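Local coordinates for protein glycoside Hydrolase (Bacteroides uniformis, PDB 5T9X) that probably hydrolyses agarose or related red-algal galactans, as a family 16 glycoside hydrolase of a human gut bacterium, at residues W92-H97 against W108-I113; I122-P127 against T147-V152; A171-A176 against L314-K319; I192-G197 against E304-R309. All blocks are in the same frame, centred on the assembly; numbering follows the deposited sequence.

Interaction 1: W92-H97 against W108-I113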
loop_
_atom_site.group_PDB
_atom_site.type_symbol
_atom_site.label_atom_id
_atom_site.label_comp_id
_atom_site.label_asym_id
_atom_site.label_seq_id
_atom_site.Cartn_x
_atom_site.Cartn_y
_atom_site.Cartn_z
ATOM N N TRP A 92 5.856 13.424 6.306
ATOM C CA TRP A 92 6.281 12.052 6.063
ATOM C C TRP A 92 7.612 11.786 6.720
ATOM O O TRP A 92 8.382 12.710 6.921
ATOM C CB TRP A 92 6.422 11.796 4.564
ATOM C CG TRP A 92 5.207 12.111 3.742
ATOM C CD1 TRP A 92 5.031 13.188 2.933
ATOM C CD2 TRP A 92 4.005 11.341 3.641
ATOM N NE1 TRP A 92 3.803 13.146 2.340
ATOM C CE2 TRP A 92 3.154 12.015 2.743
ATOM C CE3 TRP A 92 3.572 10.140 4.206
ATOM C CZ2 TRP A 92 1.875 11.536 2.408
ATOM C CZ3 TRP A 92 2.295 9.662 3.878
ATOM C CH2 TRP A 92 1.465 10.358 2.980
ATOM N N THR A 93 7.867 10.536 7.094
ATOM C CA THR A 93 9.220 10.068 7.381
ATOM C C THR A 93 9.590 9.021 6.338
ATOM O O THR A 93 8.709 8.361 5.789
ATOM C CB THR A 93 9.339 9.435 8.772
ATOM O OG1 THR A 93 8.566 8.226 8.828
ATOM C CG2 THR A 93 8.904 10.407 9.859
ATOM N N ASP A 94 10.889 8.869 6.070
ATOM C CA ASP A 94 11.388 7.924 5.033
ATOM C C ASP A 94 11.781 6.535 5.591
ATOM O O ASP A 94 12.757 5.917 5.141
ATOM C CB ASP A 94 12.547 8.557 4.196
ATOM C CG ASP A 94 13.668 9.155 5.062
ATOM O OD1 ASP A 94 13.596 9.028 6.307
ATOM O OD2 ASP A 94 14.598 9.788 4.497
ATOM N N TYR A 95 11.008 6.052 6.562
ATOM C CA TYR A 95 11.159 4.696 7.080
ATOM C C TYR A 95 9.802 4.179 7.521
ATOM O O TYR A 95 8.815 4.878 7.404
ATOM C CB TYR A 95 12.177 4.658 8.235
ATOM C CG TYR A 95 12.962 3.368 8.305
ATOM C CD1 TYR A 95 13.928 3.070 7.362
ATOM C CD2 TYR A 95 12.721 2.427 9.305
ATOM C CE1 TYR A 95 14.645 1.873 7.416
ATOM C CE2 TYR A 95 13.434 1.235 9.376
ATOM C CZ TYR A 95 14.403 0.965 8.437
ATOM O OH TYR A 95 15.106 -0.219 8.489
ATOM N N TYR A 96 9.761 2.933 7.976
ATOM C CA TYR A 96 8.564 2.289 8.561
ATOM C C TYR A 96 8.366 2.897 9.918
ATOM O O TYR A 96 9.295 3.487 10.452
ATOM C CB TYR A 96 8.845 0.788 8.665
ATOM C CG TYR A 96 7.776 -0.150 9.157
ATOM C CD1 TYR A 96 6.639 -0.419 8.404
ATOM C CD2 TYR A 96 7.968 -0.895 10.323
ATOM C CE1 TYR A 96 5.688 -1.344 8.836
ATOM C CE2 TYR A 96 7.022 -1.816 10.761
ATOM C CZ TYR A 96 5.898 -2.045 10.017
ATOM O OH TYR A 96 5.004 -2.966 10.468
ATOM N N HIS A 97 7.176 2.714 10.484
ATOM C CA HIS A 97 6.800 3.313 11.770
ATOM C C HIS A 97 7.543 2.769 13.036
ATOM O O HIS A 97 7.310 3.245 14.134
ATOM C CB HIS A 97 5.234 3.348 11.933
ATOM C CG HIS A 97 4.565 2.049 12.322
ATOM N ND1 HIS A 97 5.238 0.929 12.769
ATOM C CD2 HIS A 97 3.248 1.734 12.395
ATOM C CE1 HIS A 97 4.376 -0.031 13.041
ATOM N NE2 HIS A 97 3.160 0.438 12.837
ATOM N N TRP A 108 14.714 -2.048 3.905
ATOM C CA TRP A 108 14.358 -0.676 3.616
ATOM C C TRP A 108 15.544 0.249 3.870
ATOM O O TRP A 108 16.361 0.008 4.764
ATOM C CB TRP A 108 13.155 -0.257 4.431
ATOM C CG TRP A 108 11.878 -0.933 3.988
ATOM C CD1 TRP A 108 11.437 -1.101 2.712
ATOM C CD2 TRP A 108 10.867 -1.493 4.829
ATOM N NE1 TRP A 108 10.215 -1.740 2.703
ATOM C CE2 TRP A 108 9.844 -1.978 3.994
ATOM C CE3 TRP A 108 10.721 -1.614 6.210
ATOM C CZ2 TRP A 108 8.720 -2.587 4.488
ATOM C CZ3 TRP A 108 9.612 -2.196 6.695
ATOM C CH2 TRP A 108 8.617 -2.695 5.845
ATOM N N GLN A 109 15.639 1.271 3.018
ATOM C CA GLN A 109 16.707 2.265 3.044
ATOM C C GLN A 109 16.093 3.646 2.883
ATOM O O GLN A 109 15.262 3.848 1.990
ATOM C CB GLN A 109 17.661 2.037 1.876
ATOM C CG GLN A 109 18.349 0.685 1.857
ATOM C CD GLN A 109 19.384 0.542 2.956
ATOM O OE1 GLN A 109 19.242 -0.274 3.850
ATOM N NE2 GLN A 109 20.417 1.350 2.899
ATOM N N ARG A 110 16.515 4.600 3.705
ATOM C CA ARG A 110 16.016 5.982 3.597
ATOM C C ARG A 110 16.299 6.607 2.216
ATOM O O ARG A 110 15.439 7.286 1.628
ATOM C CB ARG A 110 16.606 6.870 4.704
ATOM C CG ARG A 110 16.135 6.511 6.097
ATOM C CD ARG A 110 16.683 7.424 7.170
ATOM N NE ARG A 110 16.276 6.935 8.483
ATOM C CZ ARG A 110 15.080 7.119 9.050
ATOM N NH1 ARG A 110 14.104 7.797 8.439
ATOM N NH2 ARG A 110 14.845 6.601 10.254
ATOM N N ASP A 111 17.496 6.350 1.698
ATOM C CA ASP A 111 17.913 6.963 0.438
ATOM C C ASP A 111 17.260 6.359 -0.795
ATOM O O ASP A 111 17.509 6.834 -1.882
ATOM C CB ASP A 111 19.462 6.977 0.304
ATOM C CG ASP A 111 20.069 5.586 0.084
ATOM O OD1 ASP A 111 19.360 4.615 -0.240
ATOM O OD2 ASP A 111 21.292 5.464 0.227
ATOM N N HIS A 112 16.447 5.314 -0.630
ATOM C CA HIS A 112 15.623 4.788 -1.728
ATOM C C HIS A 112 14.269 5.503 -1.849
ATOM O O HIS A 112 13.443 5.107 -2.681
ATOM C CB HIS A 112 15.473 3.267 -1.598
ATOM C CG HIS A 112 16.682 2.529 -2.066
ATOM N ND1 HIS A 112 17.941 2.765 -1.555
ATOM C CD2 HIS A 112 16.842 1.601 -3.039
ATOM C CE1 HIS A 112 18.821 2.002 -2.179
ATOM N NE2 HIS A 112 18.180 1.288 -3.088
ATOM N N ILE A 113 14.052 6.547 -1.033
ATOM C CA ILE A 113 12.868 7.401 -1.122
ATOM C C ILE A 113 13.229 8.769 -1.673
ATOM O O ILE A 113 14.161 9.418 -1.178
ATOM C CB ILE A 113 12.265 7.663 0.258
ATOM C CG1 ILE A 113 11.862 6.355 0.923
ATOM C CG2 ILE A 113 11.104 8.650 0.179
ATOM C CD1 ILE A 113 10.881 5.512 0.141
HETATM O O HOH W 1 13.995 11.112 1.733
#

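Interaction 2: I122-P127 against T147-V152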
loop_
_atom_site.group_PDB
_atom_site.type_symbol
_atom_site.label_atom_id
_atom_site.label_comp_id
_atom_site.label_asym_id
_atom_site.label_seq_id
_atom_site.Cartn_x
_atom_site.Cartn_y
_atom_site.Cartn_z
ATOM N N ILE A 122 9.799 5.443 -5.153
ATOM C CA ILE A 122 10.465 4.451 -4.339
ATOM C C ILE A 122 11.246 3.546 -5.254
ATOM O O ILE A 122 10.652 2.868 -6.059
ATOM C CB ILE A 122 9.452 3.631 -3.542
ATOM C CG1 ILE A 122 8.630 4.566 -2.684
ATOM C CG2 ILE A 122 10.153 2.579 -2.660
ATOM C CD1 ILE A 122 7.675 3.838 -1.781
ATOM N N GLU A 123 12.572 3.532 -5.123
ATOM C CA GLU A 123 13.405 2.675 -5.972
ATOM C C GLU A 123 13.803 1.339 -5.320
ATOM O O GLU A 123 13.666 1.149 -4.126
ATOM C CB GLU A 123 14.620 3.438 -6.565
ATOM C CG GLU A 123 15.739 3.940 -5.641
ATOM C CD GLU A 123 17.046 4.283 -6.412
ATOM O OE1 GLU A 123 16.964 4.628 -7.624
ATOM O OE2 GLU A 123 18.162 4.194 -5.821
ATOM N N THR A 124 14.280 0.426 -6.156
ATOM C CA THR A 124 14.811 -0.851 -5.736
ATOM C C THR A 124 16.190 -1.104 -6.355
ATOM O O THR A 124 16.372 -0.919 -7.537
ATOM C CB THR A 124 13.852 -1.947 -6.163
ATOM O OG1 THR A 124 12.586 -1.659 -5.582
ATOM C CG2 THR A 124 14.305 -3.303 -5.690
ATOM N N SER A 125 17.146 -1.535 -5.547
ATOM C CA SER A 125 18.470 -1.871 -6.027
ATOM C C SER A 125 18.989 -3.033 -5.231
ATOM O O SER A 125 18.370 -3.444 -4.265
ATOM C CB SER A 125 19.416 -0.676 -5.899
ATOM O OG SER A 125 19.809 -0.449 -4.558
ATOM N N ARG A 126 20.137 -3.543 -5.646
ATOM C CA ARG A 126 20.855 -4.567 -4.912
ATOM C C ARG A 126 22.345 -4.392 -5.189
ATOM O O ARG A 126 22.818 -4.763 -6.259
ATOM C CB ARG A 126 20.373 -5.972 -5.319
ATOM C CG ARG A 126 21.054 -7.083 -4.542
ATOM C CD ARG A 126 20.593 -8.463 -4.942
ATOM N NE ARG A 126 19.172 -8.683 -4.687
ATOM C CZ ARG A 126 18.287 -9.173 -5.562
ATOM N NH1 ARG A 126 18.643 -9.550 -6.778
ATOM N NH2 ARG A 126 17.005 -9.302 -5.213
ATOM N N PRO A 127 23.096 -3.842 -4.229
ATOM C CA PRO A 127 24.552 -3.743 -4.387
ATOM C C PRO A 127 25.271 -5.096 -4.588
ATOM O O PRO A 127 24.689 -6.158 -4.337
ATOM C CB PRO A 127 25.006 -3.129 -3.063
ATOM C CG PRO A 127 23.799 -2.540 -2.456
ATOM C CD PRO A 127 22.659 -3.374 -2.907
ATOM N N THR A 147 17.492 -7.272 -0.676
ATOM C CA THR A 147 16.994 -6.391 -1.703
ATOM C C THR A 147 16.706 -5.043 -1.058
ATOM O O THR A 147 15.881 -4.965 -0.177
ATOM C CB THR A 147 15.738 -6.987 -2.311
ATOM O OG1 THR A 147 16.009 -8.348 -2.696
ATOM C CG2 THR A 147 15.315 -6.189 -3.507
ATOM N N TYR A 148 17.422 -4.002 -1.463
ATOM C CA TYR A 148 17.229 -2.677 -0.899
ATOM C C TYR A 148 16.034 -2.027 -1.579
ATOM O O TYR A 148 15.884 -2.115 -2.800
ATOM C CB TYR A 148 18.434 -1.777 -1.141
ATOM C CG TYR A 148 19.676 -2.013 -0.339
ATOM C CD1 TYR A 148 19.806 -3.088 0.550
ATOM C CD2 TYR A 148 20.777 -1.162 -0.513
ATOM C CE1 TYR A 148 20.982 -3.277 1.276
ATOM C CE2 TYR A 148 21.953 -1.342 0.206
ATOM C CZ TYR A 148 22.048 -2.399 1.100
ATOM O OH TYR A 148 23.203 -2.563 1.811
ATOM N N THR A 149 15.189 -1.375 -0.788
ATOM C CA THR A 149 14.093 -0.606 -1.329
ATOM C C THR A 149 13.688 0.444 -0.315
ATOM O O THR A 149 14.489 0.787 0.565
ATOM C CB THR A 149 12.940 -1.523 -1.773
ATOM O OG1 THR A 149 12.008 -0.772 -2.550
ATOM C CG2 THR A 149 12.231 -2.154 -0.581
ATOM N N GLY A 150 12.487 0.990 -0.427
ATOM C CA GLY A 150 12.072 2.083 0.458
ATOM C C GLY A 150 10.716 1.944 1.122
ATOM O O GLY A 150 9.879 1.195 0.668
ATOM N N CYS A 151 10.526 2.700 2.198
ATOM C CA CYS A 151 9.284 2.731 2.944
ATOM C C CYS A 151 9.037 4.129 3.493
ATOM O O CYS A 151 9.953 4.777 3.987
ATOM C CB CYS A 151 9.365 1.746 4.099
ATOM S SG CYS A 151 7.797 1.443 4.925
ATOM N N VAL A 152 7.789 4.569 3.425
ATOM C CA VAL A 152 7.370 5.884 3.883
ATOM C C VAL A 152 6.222 5.718 4.874
ATOM O O VAL A 152 5.360 4.847 4.719
ATOM C CB VAL A 152 6.927 6.696 2.657
ATOM C CG1 VAL A 152 6.102 7.914 3.011
ATOM C CG2 VAL A 152 8.150 7.113 1.857
#

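Interaction 3: A171-A176 against L314-K319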
loop_
_atom_site.group_PDB
_atom_site.type_symbol
_atom_site.label_atom_id
_atom_site.label_comp_id
_atom_site.label_asym_id
_atom_site.label_seq_id
_atom_site.Cartn_x
_atom_site.Cartn_y
_atom_site.Cartn_z
ATOM N N ALA A 171 4.701 -0.700 -9.819
ATOM C CA ALA A 171 5.988 -0.975 -10.423
ATOM C C ALA A 171 5.922 -2.198 -11.333
ATOM O O ALA A 171 5.272 -3.174 -11.003
ATOM C CB ALA A 171 7.050 -1.174 -9.354
ATOM N N ASN A 172 6.617 -2.124 -12.470
ATOM C CA ASN A 172 6.762 -3.256 -13.390
ATOM C C ASN A 172 7.877 -4.183 -12.871
ATOM O O ASN A 172 8.947 -4.280 -13.450
ATOM C CB ASN A 172 7.042 -2.751 -14.802
ATOM C CG ASN A 172 7.084 -3.864 -15.860
ATOM O OD1 ASN A 172 6.786 -5.037 -15.629
ATOM N ND2 ASN A 172 7.482 -3.479 -17.037
ATOM N N SER A 173 7.555 -4.892 -11.797
ATOM C CA SER A 173 8.513 -5.554 -10.936
ATOM C C SER A 173 7.861 -6.736 -10.230
ATOM O O SER A 173 6.644 -6.758 -9.993
ATOM C CB SER A 173 8.979 -4.555 -9.893
ATOM O OG SER A 173 10.095 -5.061 -9.188
ATOM N N THR A 174 8.653 -7.737 -9.882
ATOM C CA THR A 174 8.121 -8.792 -9.007
ATOM C C THR A 174 7.975 -8.309 -7.543
ATOM O O THR A 174 7.317 -8.941 -6.740
ATOM C CB THR A 174 8.982 -10.059 -9.083
ATOM O OG1 THR A 174 10.335 -9.751 -8.730
ATOM C CG2 THR A 174 8.934 -10.633 -10.478
ATOM N N MET A 175 8.603 -7.195 -7.210
ATOM C CA MET A 175 8.370 -6.516 -5.932
ATOM C C MET A 175 6.905 -6.136 -5.768
ATOM O O MET A 175 6.238 -5.781 -6.734
ATOM C CB MET A 175 9.171 -5.214 -5.878
ATOM C CG MET A 175 10.691 -5.341 -5.986
ATOM S SD MET A 175 11.385 -6.027 -4.476
ATOM C CE MET A 175 11.325 -4.588 -3.408
ATOM N N ALA A 176 6.428 -6.169 -4.532
ATOM C CA ALA A 176 5.132 -5.606 -4.190
ATOM C C ALA A 176 5.216 -4.085 -4.205
ATOM O O ALA A 176 6.192 -3.528 -3.722
ATOM C CB ALA A 176 4.698 -6.081 -2.821
ATOM N N LEU A 314 10.523 -15.522 -6.782
ATOM C CA LEU A 314 10.026 -14.245 -7.330
ATOM C C LEU A 314 10.733 -13.002 -6.775
ATOM O O LEU A 314 10.229 -11.887 -6.925
ATOM C CB LEU A 314 8.491 -14.160 -7.192
ATOM C CG LEU A 314 7.839 -15.115 -8.185
ATOM C CD1 LEU A 314 6.501 -15.598 -7.696
ATOM C CD2 LEU A 314 7.677 -14.457 -9.528
ATOM N N SER A 315 11.897 -13.172 -6.151
ATOM C CA SER A 315 12.745 -12.033 -5.813
ATOM C C SER A 315 13.257 -11.485 -7.157
ATOM O O SER A 315 13.424 -12.255 -8.099
ATOM C CB SER A 315 13.882 -12.459 -4.895
ATOM O OG SER A 315 14.714 -11.360 -4.523
ATOM N N PRO A 316 13.422 -10.153 -7.292
ATOM C CA PRO A 316 13.930 -9.638 -8.572
ATOM C C PRO A 316 15.380 -10.031 -8.828
ATOM O O PRO A 316 16.207 -9.958 -7.916
ATOM C CB PRO A 316 13.846 -8.120 -8.423
ATOM C CG PRO A 316 12.969 -7.887 -7.273
ATOM C CD PRO A 316 13.037 -9.068 -6.377
ATOM N N THR A 317 15.672 -10.418 -10.070
ATOM C CA THR A 317 17.035 -10.806 -10.489
ATOM C C THR A 317 17.899 -9.563 -10.624
ATOM O O THR A 317 17.398 -8.454 -10.814
ATOM C CB THR A 317 17.034 -11.567 -11.847
ATOM O OG1 THR A 317 16.625 -10.686 -12.911
ATOM C CG2 THR A 317 16.102 -12.770 -11.809
ATOM N N ASN A 318 19.205 -9.741 -10.548
ATOM C CA ASN A 318 20.122 -8.626 -10.789
ATOM C C ASN A 318 19.909 -8.009 -12.202
ATOM O O ASN A 318 20.025 -6.787 -12.374
ATOM C CB ASN A 318 21.572 -9.085 -10.580
ATOM C CG ASN A 318 21.882 -9.380 -9.123
ATOM O OD1 ASN A 318 21.822 -8.490 -8.291
ATOM N ND2 ASN A 318 22.212 -10.622 -8.813
ATOM N N LYS A 319 19.571 -8.856 -13.188
ATOM C CA LYS A 319 19.330 -8.398 -14.568
ATOM C C LYS A 319 18.094 -7.481 -14.611
ATOM O O LYS A 319 18.197 -6.358 -15.099
ATOM C CB LYS A 319 19.212 -9.584 -15.543
ATOM C CG LYS A 319 19.465 -9.239 -17.009
#

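Interaction 4: I192-G197 against E304-R309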
loop_
_atom_site.group_PDB
_atom_site.type_symbol
_atom_site.label_atom_id
_atom_site.label_comp_id
_atom_site.label_asym_id
_atom_site.label_seq_id
_atom_site.Cartn_x
_atom_site.Cartn_y
_atom_site.Cartn_z
ATOM N N ILE A 192 -4.859 -0.671 0.966
ATOM C CA ILE A 192 -5.472 0.031 -0.142
ATOM C C ILE A 192 -4.993 -0.545 -1.488
ATOM O O ILE A 192 -5.784 -0.958 -2.326
ATOM C CB ILE A 192 -5.240 1.543 -0.003
ATOM C CG1 ILE A 192 -5.833 2.005 1.330
ATOM C CG2 ILE A 192 -5.916 2.287 -1.144
ATOM C CD1 ILE A 192 -5.539 3.432 1.710
ATOM N N ILE A 193 -3.693 -0.577 -1.669
ATOM C CA ILE A 193 -3.068 -1.187 -2.808
ATOM C C ILE A 193 -2.045 -2.186 -2.303
ATOM O O ILE A 193 -1.129 -1.834 -1.557
ATOM C CB ILE A 193 -2.319 -0.161 -3.684
ATOM C CG1 ILE A 193 -3.279 0.917 -4.202
ATOM C CG2 ILE A 193 -1.678 -0.873 -4.875
ATOM C CD1 ILE A 193 -2.655 1.990 -5.086
ATOM N N GLU A 194 -2.199 -3.432 -2.725
ATOM C CA GLU A 194 -1.081 -4.392 -2.726
ATOM C C GLU A 194 -1.105 -5.056 -4.107
ATOM O O GLU A 194 -2.118 -5.605 -4.514
ATOM C CB GLU A 194 -1.215 -5.384 -1.569
ATOM C CG GLU A 194 -0.153 -6.464 -1.534
ATOM C CD GLU A 194 -0.226 -7.326 -0.278
ATOM O OE1 GLU A 194 -1.327 -7.839 0.042
ATOM O OE2 GLU A 194 0.831 -7.521 0.367
ATOM N N ALA A 195 -0.020 -4.906 -4.856
ATOM C CA ALA A 195 0.011 -5.337 -6.251
ATOM C C ALA A 195 1.408 -5.745 -6.696
ATOM O O ALA A 195 2.417 -5.247 -6.182
ATOM C CB ALA A 195 -0.549 -4.255 -7.164
ATOM N N TYR A 196 1.435 -6.680 -7.638
ATOM C CA TYR A 196 2.667 -7.161 -8.275
ATOM C C TYR A 196 2.500 -6.873 -9.762
ATOM O O TYR A 196 1.566 -7.380 -10.390
ATOM C CB TYR A 196 2.841 -8.664 -8.011
ATOM C CG TYR A 196 2.607 -8.985 -6.563
ATOM C CD1 TYR A 196 3.624 -8.836 -5.639
ATOM C CD2 TYR A 196 1.360 -9.358 -6.107
ATOM C CE1 TYR A 196 3.427 -9.093 -4.294
ATOM C CE2 TYR A 196 1.147 -9.611 -4.761
ATOM C CZ TYR A 196 2.194 -9.485 -3.852
ATOM O OH TYR A 196 2.012 -9.719 -2.504
ATOM N N GLY A 197 3.356 -6.012 -10.295
ATOM C CA GLY A 197 3.192 -5.554 -11.660
ATOM C C GLY A 197 3.893 -6.302 -12.782
ATOM O O GLY A 197 3.553 -6.091 -13.950
ATOM N N GLU A 304 8.063 -3.974 -1.181
ATOM C CA GLU A 304 8.485 -5.136 -0.402
ATOM C C GLU A 304 8.894 -6.255 -1.356
ATOM O O GLU A 304 8.205 -6.529 -2.324
ATOM C CB GLU A 304 7.337 -5.648 0.491
ATOM C CG GLU A 304 6.906 -4.695 1.596
ATOM C CD GLU A 304 5.695 -5.147 2.427
ATOM O OE1 GLU A 304 5.140 -6.262 2.195
ATOM O OE2 GLU A 304 5.280 -4.352 3.331
ATOM N N ASP A 305 10.028 -6.890 -1.076
ATOM C CA ASP A 305 10.351 -8.214 -1.613
ATOM C C ASP A 305 9.831 -9.232 -0.606
ATOM O O ASP A 305 10.533 -9.597 0.339
ATOM C CB ASP A 305 11.863 -8.372 -1.775
ATOM C CG ASP A 305 12.238 -9.500 -2.683
ATOM O OD1 ASP A 305 11.344 -10.290 -3.096
ATOM O OD2 ASP A 305 13.445 -9.563 -2.995
ATOM N N GLN A 306 8.584 -9.649 -0.793
ATOM C CA GLN A 306 7.866 -10.390 0.240
ATOM C C GLN A 306 8.372 -11.812 0.359
ATOM O O GLN A 306 8.661 -12.432 -0.652
ATOM C CB GLN A 306 6.379 -10.392 -0.051
ATOM C CG GLN A 306 5.734 -9.041 0.192
ATOM C CD GLN A 306 4.293 -8.987 -0.274
ATOM O OE1 GLN A 306 3.841 -9.832 -1.041
ATOM N NE2 GLN A 306 3.571 -7.972 0.173
ATOM N N SER A 307 8.459 -12.314 1.590
ATOM C CA SER A 307 9.108 -13.602 1.891
ATOM C C SER A 307 8.536 -14.803 1.143
ATOM O O SER A 307 9.265 -15.524 0.479
ATOM C CB SER A 307 9.071 -13.871 3.394
ATOM O OG SER A 307 9.618 -12.768 4.087
ATOM N N TRP A 308 7.235 -15.001 1.265
ATOM C CA TRP A 308 6.515 -16.112 0.615
ATOM C C TRP A 308 6.677 -16.165 -0.908
ATOM O O TRP A 308 6.624 -17.247 -1.525
ATOM C CB TRP A 308 5.037 -16.064 0.997
ATOM C CG TRP A 308 4.310 -14.773 0.617
ATOM C CD1 TRP A 308 4.365 -13.553 1.267
ATOM C CD2 TRP A 308 3.403 -14.595 -0.480
ATOM N NE1 TRP A 308 3.563 -12.639 0.623
ATOM C CE2 TRP A 308 2.963 -13.249 -0.451
ATOM C CE3 TRP A 308 2.914 -15.449 -1.493
ATOM C CZ2 TRP A 308 2.057 -12.725 -1.407
ATOM C CZ3 TRP A 308 2.009 -14.925 -2.461
ATOM C CH2 TRP A 308 1.597 -13.574 -2.403
ATOM N N ARG A 309 6.877 -15.000 -1.516
ATOM C CA ARG A 309 7.185 -14.923 -2.938
ATOM C C ARG A 309 8.659 -15.127 -3.203
ATOM O O ARG A 309 9.035 -15.780 -4.178
ATOM C CB ARG A 309 6.744 -13.592 -3.505
ATOM C CG ARG A 309 5.255 -13.570 -3.759
ATOM C CD ARG A 309 4.764 -12.164 -3.970
ATOM N NE ARG A 309 5.419 -11.541 -5.113
ATOM C CZ ARG A 309 5.059 -11.684 -6.388
ATOM N NH1 ARG A 309 4.026 -12.452 -6.740
ATOM N NH2 ARG A 309 5.744 -11.032 -7.326
#

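Interaction 1: W92-H97 against W108-I113
D94 OD1 takes a short salt-bridge hydrogen bond of 2.5 Å from R110 NH1. The acid atom lies in the plane of the guanidinium and is approached nearly end-on to its C-O bond, yet the N-H is not straight (145°). With CG of D94 set between its own N and carbonyl carbon (chi1 51°), the carboxylate stands across the stretched arginine chain. Its second oxygen serves a different partner: D94 OD2 accepts from a water at 3.1 Å, which also reaches I113 O weakly.

Apolar groups beside the ion pair probably help to steady it near solvent. Y95 CB lies over one face of the guanidinium, 3.7 Å from R110 NH1. At the root of the acid side chain, D94 CB meets I113 CG1 at 4.0 Å. The Y95 ring reaches W108 with its rim, CE1 being 3.7 Å from W108 O. Next along the chain, Y96 lays CB and CG against W108 CZ3, 3.7 Å in each case; the two rings are nearly parallel but slid so far apart that they scarcely overlap.

On the side of the indole away from Y96, W108 NE1 is hydrogen-bonded to M303 O of strand 298-304. The contact thus joins the chain leaving strand 92-93 to the short 3-10 turn after strand 106-108, with both of these strands paired to strand 140-154 of the mixed sheet.

Interaction 2: I122-P127 against T147-V152
S125 and Y148 form a single antiparallel hydrogen-bonded pair, S125 N giving to Y148 O at 3.1 Å and Y148 N to S125 O at 3.0 Å. The tightly packed part is made by the buried residues I122, T124, T147, T149 and G150. T149 OG1 donates to E123 O (3.0 Å) from above the carbonyl plane, its hydroxyl brought there by a chi1 of -168°, which swings OG1 beside the carbonyl carbon. T124 CG2 and T147 CG2 pack together at 3.8 Å. I122 CG2 comes to 3.6 Å from G150 N, an approach helped by the missing side chain of the glycine.

On the solvent side, S125, R126, P127 and Y148 are all partly exposed, and side chains reach across rather than pack in a buried core. P127 lies across the Y148 ring at about a right angle, a CH-pi contact in which CD sits 3.9 Å from the ring centroid and over the face. R126 is a worked case of one guanidinium serving several acceptors: bent at chi3 (-62°), it gives T147 OG1, which D305 OD2 also holds, an almost straight in-plane bond from NH2 (2.9 Å, 172°), while NH1 binds P316 O and NE binds G146 O. A leucine in place of R126 would probably leave P316 O and G146 O without these donors and T147 OG1 with one partner fewer.

S125 OG is held by H112 NE2 of the turn after strand 106-108. The loop between strands 119-122 and 132-137 runs along strand 140-154, which pairs with strand 106-108 and is flanked by M303 of strand 298-304.

Interaction 3: A171-A176 against L314-K319
T174 OG1 lies 3.4 Å from P316 N, a tertiary amide nitrogen with no hydrogen to share, while its real bond goes to the carbonyl two residues earlier. That bond, T174 OG1 to L314 O at 2.8 Å, is made from above the carbonyl plane, 41° out of it, away from the usual lone-pair direction. The hydroxyl gets there because chi1 of T174 (57°) holds OG1 between the backbone N and the carbonyl carbon; CG2 is thereby left to touch L314 CD2 at 4.1 Å.

On the other flank the proline ring takes up the packing. P316 CG rests 3.7 Å from M175 CG, and M175 SD lies equally near that ring carbon, the methionine being curled at both chi2 and chi3. T174 sits within an ST turn, in which S173 OG accepts from M175 N at 3.3 Å; the same oxygen is tied to N327.

Neither segment is helix or strand. Both belong to connections that pass from one sheet to the other. Segment 171-176 leads from strand 162-169 into strand 176-182; the loop holding 314-319 runs from helix 307-310 to strand 329-341, as suits the two-sheet beta-jelly roll of glycoside hydrolase family 16.

Interaction 4: I192-G197 against E304-R309
Q306 NE2 is shared between two carboxylates, giving 2.8 Å to E194 OE2 and a straighter 3.1 Å bond to E304 OE1 within its own segment. The amide of Q306 stands almost perpendicular to the E194 carboxylate (87°) and meets OE2 on its anti side. The other oxygen, E194 OE1, binds H216 ND1. At the far corner of the amide, Y196 OH donates to Q306 OE1, at a modelled separation too short to be trusted in detail.

E194 follows a classic beta bulge, I192 and I193 both facing V179. Such a bulge belongs to the E-x-D-x-x-E signature of glycoside hydrolase family 16, whose glutamates act in catalysis in relatives; E194 is consistent with the last of them, and an imidazole, probably from the crystallisation liquor, lies about 3 Å from its side chain. Q306, at the N-cap of helix 307-310, would then be a second-shell partner.

Farther out, the R309 guanidinium lies flat on the Y196 ring, an off-centre cation-pi stack with centres 3.8 Å apart and planes at 24°. Its NH2 also binds T174 O. A serine instead of R309 would probably leave that carbonyl without its donor and one face of Y196 without its cover, making the ring easier to turn. On the exposed side, W308 turns its edge to the tyrosine, CZ2 being 3.2 Å from Y196 OH, and receives R309 CG over one face.

In the fold
Interactions 3 and 4 are buried, whereas interactions 1 and 2 lie partly open to solvent. Interactions 1, 2 and 4 all reach the mixed sheet, and interaction 3 joins loops between the two sheets. Their chemistry follows place: a salt bridge beside water in interaction 1, backbone pairing with hydroxyl bonds in interaction 2, a hydroxyl and a proline among loops in interaction 3, amide and cation-pi contacts near the probable active site in interaction 4. Neighbouring contacts are joined by hydrogen bonds between their residues: H112 with S125 for interactions 1 and 2, R126 with P316 for 2 and 3, while D305 of interaction 4 binds both T147 and S315.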